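Probable LacI-family transcriptional regulator (Corynebacterium glutamicum ATCC 13032, PDB 3BIL) probably binds operator DNA as a LacI-family transcription factor, with a periplasmic-binding-protein-like domain that, as in relatives, would sense a small-molecule effector. Local coordinates at residues N183-G188 against S213-Q218; I274-H279 against T290-N295. One frame throughout, in Å; residues are numbered along the deposited sequence.

Interaction 1: N183-G188 against S213-Q218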
loop_
_atom_site.group_PDB
_atom_site.type_symbol
_atom_site.label_atom_id
_atom_site.label_comp_id
_atom_site.label_asym_id
_atom_site.label_seq_id
_atom_site.Cartn_x
_atom_site.Cartn_y
_atom_site.Cartn_z
ATOM N N ASN A 183 2.610 -14.152 -30.190
ATOM C CA ASN A 183 3.817 -13.571 -30.806
ATOM C C ASN A 183 4.190 -12.197 -30.190
ATOM O O ASN A 183 4.519 -11.264 -30.897
ATOM C CB ASN A 183 3.688 -13.457 -32.339
ATOM C CG ASN A 183 5.045 -13.149 -33.025
ATOM O OD1 ASN A 183 6.102 -13.621 -32.570
ATOM N ND2 ASN A 183 5.016 -12.351 -34.103
ATOM N N ALA A 184 4.129 -12.081 -28.868
ATOM C CA ALA A 184 4.273 -10.784 -28.262
ATOM C C ALA A 184 5.729 -10.714 -27.826
ATOM O O ALA A 184 6.039 -10.494 -26.657
ATOM C CB ALA A 184 3.314 -10.645 -27.086
ATOM N N LEU A 185 6.625 -10.931 -28.789
ATOM C CA LEU A 185 8.020 -11.102 -28.502
ATOM C C LEU A 185 8.769 -9.995 -29.172
ATOM O O LEU A 185 8.283 -9.489 -30.198
ATOM C CB LEU A 185 8.516 -12.421 -29.091
ATOM C CG LEU A 185 7.982 -13.773 -28.642
ATOM C CD1 LEU A 185 8.797 -14.872 -29.416
ATOM C CD2 LEU A 185 8.022 -13.981 -27.080
ATOM N N PRO A 186 9.998 -9.672 -28.676
ATOM C CA PRO A 186 10.688 -10.241 -27.508
ATOM C C PRO A 186 10.205 -9.738 -26.170
ATOM O O PRO A 186 9.640 -8.640 -26.070
ATOM C CB PRO A 186 12.177 -9.819 -27.698
ATOM C CG PRO A 186 12.189 -8.792 -28.710
ATOM C CD PRO A 186 10.853 -8.727 -29.416
ATOM N N ILE A 187 10.492 -10.522 -25.137
ATOM C CA ILE A 187 10.091 -10.203 -23.812
ATOM C C ILE A 187 11.262 -9.563 -23.063
ATOM O O ILE A 187 12.373 -10.104 -23.040
ATOM C CB ILE A 187 9.608 -11.480 -23.066
ATOM C CG1 ILE A 187 8.499 -12.180 -23.862
ATOM C CG2 ILE A 187 9.142 -11.148 -21.591
ATOM C CD1 ILE A 187 8.196 -13.622 -23.432
ATOM N N GLY A 188 11.008 -8.406 -22.448
ATOM C CA GLY A 188 11.922 -7.807 -21.510
ATOM C C GLY A 188 11.490 -8.187 -20.114
ATOM O O GLY A 188 10.550 -7.626 -19.571
ATOM N N SER A 213 8.952 -23.273 -23.852
ATOM C CA SER A 213 8.002 -22.757 -24.828
ATOM C C SER A 213 8.674 -22.616 -26.181
ATOM O O SER A 213 8.026 -22.207 -27.153
ATOM C CB SER A 213 7.482 -21.393 -24.380
ATOM O OG SER A 213 6.449 -21.495 -23.412
ATOM N N LYS A 214 9.985 -22.910 -26.225
ATOM C CA LYS A 214 10.857 -22.767 -27.423
ATOM C C LYS A 214 10.719 -21.416 -28.118
ATOM O O LYS A 214 10.372 -21.364 -29.301
ATOM C CB LYS A 214 10.584 -23.873 -28.470
ATOM C CG LYS A 214 10.461 -25.319 -27.931
ATOM C CD LYS A 214 9.010 -25.796 -27.934
ATOM C CE LYS A 214 8.564 -26.277 -29.341
ATOM N NZ LYS A 214 7.168 -25.830 -29.656
ATOM N N ILE A 215 10.977 -20.332 -27.384
ATOM C CA ILE A 215 11.060 -18.993 -27.999
ATOM C C ILE A 215 12.480 -18.446 -27.966
ATOM O O ILE A 215 12.748 -17.352 -28.490
ATOM C CB ILE A 215 10.040 -17.959 -27.395
ATOM C CG1 ILE A 215 10.074 -18.009 -25.862
ATOM C CG2 ILE A 215 8.666 -18.257 -27.946
ATOM C CD1 ILE A 215 9.567 -16.769 -25.187
ATOM N N GLY A 216 13.395 -19.201 -27.360
ATOM C CA GLY A 216 14.769 -18.748 -27.332
ATOM C C GLY A 216 14.953 -17.715 -26.244
ATOM O O GLY A 216 13.969 -17.267 -25.620
ATOM N N GLU A 217 16.223 -17.353 -26.017
ATOM C CA GLU A 217 16.636 -16.492 -24.918
ATOM C C GLU A 217 16.035 -15.099 -25.070
ATOM O O GLU A 217 15.964 -14.560 -26.174
ATOM C CB GLU A 217 18.157 -16.449 -24.806
ATOM C CG GLU A 217 18.750 -17.747 -24.248
ATOM C CD GLU A 217 20.276 -17.885 -24.463
ATOM O OE1 GLU A 217 21.001 -18.178 -23.465
ATOM O OE2 GLU A 217 20.737 -17.700 -25.624
ATOM N N GLN A 218 15.572 -14.529 -23.965
ATOM C CA GLN A 218 14.901 -13.208 -24.050
ATOM C C GLN A 218 15.737 -12.148 -23.364
ATOM O O GLN A 218 16.806 -12.465 -22.856
ATOM C CB GLN A 218 13.490 -13.293 -23.458
ATOM C CG GLN A 218 12.668 -14.330 -24.126
ATOM C CD GLN A 218 12.316 -13.974 -25.539
ATOM O OE1 GLN A 218 12.013 -12.838 -25.825
ATOM N NE2 GLN A 218 12.334 -14.962 -26.441
#
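Gln218 OE1 accepts the backbone N-H of Ile187 at 2.9 Å, in a nearly straight bond with an N-H...O angle of 172°. The donor reaches OE1 from a little outside the carbonyl plane, tilted by 23°. The chi2 bend (-69°) turns the amide back over its own loop, where NE2 donates to Gly216 O at 2.9 Å, from above that carbonyl's plane. One amide thus joins an N-H at the start of a strand to a carbonyl of its own loop, a double role that suits glutamine, with a donor and an acceptor at its tip. Pro186, preceded by a cis peptide bond, lays its CA against OE1 as well. Beside this polar link lies an apolar one. Ile215 reaches across with both branches: CG2 meets Leu185 CD1 at 3.7 Å, while CD1 touches both Leu185 CD2 and, at 3.9 Å, Ile187 CD1. Branched aliphatic residues suit this place because they bring several methyl groups into the contact. The backbone angles at Gly216 suit glycine, since a CB would meet the preceding carbonyl oxygen. Near the surface, 213-218 is the return loop of a beta-alpha-beta crossover from strand 187-190 through helix 197-212 to the parallel edge strand 219-221; Ile187 and Ile215 both pack on helices 169-181 and 197-212, and strand 244-247 flanks Ile187 through Thr244 and Phe246.

Interaction 2: I274-H279 against T290-N295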
loop_
_atom_site.group_PDB
_atom_site.type_symbol
_atom_site.label_atom_id
_atom_site.label_comp_id
_atom_site.label_asym_id
_atom_site.label_seq_id
_atom_site.Cartn_x
_atom_site.Cartn_y
_atom_site.Cartn_z
ATOM N N ILE A 274 3.114 -7.841 -18.467
ATOM C CA ILE A 274 2.755 -8.790 -17.447
ATOM C C ILE A 274 3.222 -8.252 -16.103
ATOM O O ILE A 274 4.414 -7.977 -15.950
ATOM C CB ILE A 274 3.414 -10.177 -17.645
ATOM C CG1 ILE A 274 3.188 -10.705 -19.071
ATOM C CG2 ILE A 274 2.885 -11.156 -16.585
ATOM C CD1 ILE A 274 1.774 -11.179 -19.377
ATOM N N GLY A 275 2.292 -8.121 -15.139
ATOM C CA GLY A 275 2.614 -7.541 -13.845
ATOM C C GLY A 275 2.742 -8.600 -12.815
ATOM O O GLY A 275 2.395 -9.730 -13.062
ATOM N N PHE A 276 3.227 -8.241 -11.643
ATOM C CA PHE A 276 3.319 -9.211 -10.562
ATOM C C PHE A 276 2.568 -8.682 -9.345
ATOM O O PHE A 276 2.737 -7.512 -8.997
ATOM C CB PHE A 276 4.775 -9.518 -10.225
ATOM C CG PHE A 276 5.077 -11.015 -10.065
ATOM C CD1 PHE A 276 5.556 -11.764 -11.144
ATOM C CD2 PHE A 276 4.884 -11.659 -8.837
ATOM C CE1 PHE A 276 5.846 -13.130 -11.014
ATOM C CE2 PHE A 276 5.151 -13.037 -8.690
ATOM C CZ PHE A 276 5.634 -13.773 -9.779
ATOM N N ASP A 277 1.738 -9.545 -8.736
ATOM C CA ASP A 277 0.817 -9.222 -7.621
ATOM C C ASP A 277 -0.444 -8.406 -7.936
ATOM O O ASP A 277 -0.599 -7.814 -8.998
ATOM C CB ASP A 277 1.545 -8.672 -6.392
ATOM C CG ASP A 277 2.747 -9.506 -6.037
ATOM O OD1 ASP A 277 2.570 -10.649 -5.536
ATOM O OD2 ASP A 277 3.869 -9.028 -6.304
ATOM N N THR A 278 -1.362 -8.423 -6.989
ATOM C CA THR A 278 -2.767 -8.190 -7.300
ATOM C C THR A 278 -3.295 -6.765 -7.142
ATOM O O THR A 278 -4.469 -6.557 -7.396
ATOM C CB THR A 278 -3.695 -9.145 -6.496
ATOM O OG1 THR A 278 -3.105 -9.466 -5.215
ATOM C CG2 THR A 278 -3.924 -10.388 -7.272
ATOM N N HIS A 279 -2.456 -5.798 -6.757
ATOM C CA HIS A 279 -2.924 -4.429 -6.455
ATOM C C HIS A 279 -4.263 -4.065 -7.127
ATOM O O HIS A 279 -4.414 -4.252 -8.322
ATOM C CB HIS A 279 -1.863 -3.390 -6.828
ATOM C CG HIS A 279 -2.064 -2.052 -6.187
ATOM N ND1 HIS A 279 -3.275 -1.391 -6.192
ATOM C CD2 HIS A 279 -1.189 -1.226 -5.562
ATOM C CE1 HIS A 279 -3.149 -0.235 -5.563
ATOM N NE2 HIS A 279 -1.891 -0.108 -5.176
ATOM N N THR A 290 -2.872 -8.061 -17.170
ATOM C CA THR A 290 -2.584 -9.429 -16.892
ATOM C C THR A 290 -1.494 -9.473 -15.792
ATOM O O THR A 290 -0.472 -8.838 -15.896
ATOM C CB THR A 290 -2.187 -10.124 -18.182
ATOM O OG1 THR A 290 -3.256 -9.994 -19.143
ATOM C CG2 THR A 290 -1.910 -11.609 -17.937
ATOM N N VAL A 291 -1.706 -10.233 -14.739
ATOM C CA VAL A 291 -0.744 -10.300 -13.655
ATOM C C VAL A 291 -0.668 -11.724 -13.124
ATOM O O VAL A 291 -1.554 -12.559 -13.367
ATOM C CB VAL A 291 -1.129 -9.397 -12.432
ATOM C CG1 VAL A 291 -1.006 -7.849 -12.752
ATOM C CG2 VAL A 291 -2.522 -9.736 -11.868
ATOM N N ILE A 292 0.404 -11.977 -12.379
ATOM C CA ILE A 292 0.619 -13.220 -11.716
ATOM C C ILE A 292 0.222 -13.052 -10.268
ATOM O O ILE A 292 0.767 -12.235 -9.548
ATOM C CB ILE A 292 2.067 -13.708 -11.924
ATOM C CG1 ILE A 292 2.239 -14.125 -13.399
ATOM C CG2 ILE A 292 2.380 -14.887 -10.997
ATOM C CD1 ILE A 292 3.671 -14.489 -13.763
ATOM N N ASP A 293 -0.786 -13.798 -9.856
ATOM C CA ASP A 293 -1.261 -13.692 -8.503
ATOM C C ASP A 293 -0.552 -14.750 -7.657
ATOM O O ASP A 293 -0.350 -15.874 -8.085
ATOM C CB ASP A 293 -2.797 -13.827 -8.479
ATOM C CG ASP A 293 -3.374 -14.058 -7.066
ATOM O OD1 ASP A 293 -2.689 -13.837 -6.060
ATOM O OD2 ASP A 293 -4.535 -14.469 -6.947
ATOM N N GLN A 294 -0.168 -14.377 -6.460
ATOM C CA GLN A 294 0.516 -15.270 -5.569
ATOM C C GLN A 294 -0.333 -15.750 -4.444
ATOM O O GLN A 294 0.146 -16.509 -3.587
ATOM C CB GLN A 294 1.636 -14.518 -4.922
ATOM C CG GLN A 294 2.899 -14.657 -5.632
ATOM C CD GLN A 294 3.905 -13.902 -4.904
ATOM O OE1 GLN A 294 4.598 -14.456 -4.046
ATOM N NE2 GLN A 294 3.940 -12.593 -5.142
ATOM N N ASN A 295 -1.564 -15.269 -4.399
ATOM C CA ASN A 295 -2.520 -15.729 -3.430
ATOM C C ASN A 295 -2.067 -15.506 -1.985
ATOM O O ASN A 295 -1.955 -16.457 -1.208
ATOM C CB ASN A 295 -2.857 -17.201 -3.699
ATOM C CG ASN A 295 -4.305 -17.497 -3.446
ATOM O OD1 ASN A 295 -4.738 -17.636 -2.290
ATOM N ND2 ASN A 295 -5.091 -17.532 -4.529
#
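Ile292 shares a face of the sheet with Phe276, and its atoms can be followed outward. CB stands 3.9 Å from Phe276 CE1. CG2, set anti to the backbone N (CG1 has chi1 -70°), lies over one ring face, displaced toward the rim and 3.6 Å from Phe276 CZ, in a CH-pi contact. On the other branch, CG1 approaches Ile274 CG2 loosely and the terminal CD1 reaches Phe276 CE1 at 3.8 Å. A beta-branched chain suits this place, offering its CG2 and CD1 methyls to the ring and the CG1 methylene to Ile274. The backbones beneath run parallel: Gly275 N donates to Thr290 O, Gly275 O accepts from Ile292 N, and Asp277 N donates to Ile292 O at 3.0 Å. Gly275 suits its position because a CB there would clash with Val291 CG1. Beyond the strands, Gln294 NE2 lies at the ring edge and donates to Asp277 OD1, with carboxylate and amide planes 46° apart; the modelled separation is improbably short, so its exact length is doubtful. Ser166 OG bonds to Gln294 OE1, and Ser250 OG to Asp277 OD2. The chemistry is therefore divided: apolar contacts and backbone bonds join the strands, while the carboxylate and amide, each with a serine partner, probably pair just beyond the strand ends, which in relatives face the effector cleft.

From the N terminus, the chain enters interaction 1 at 183-188, just after helix 169-181, runs through strand 187-190 and helix 197-212, and closes the loop at 213-218 before the edge strand 219-221. It then passes strand 244-247 and helix 250-262 before interaction 2 opens at 274-279; a span with neither helix nor strand leads back to 290-295. The two closures follow in series, neither nested nor crossed. Interaction 1 ties a strand start to a helix-strand connection at the sheet's edge, whereas interaction 2 joins adjacent parallel strands further inside. Their centres are about 20 Å apart and their nearest atoms about 6 Å; strand 244-247 lies between strands 187-190 and 272-276, linking them within one sheet.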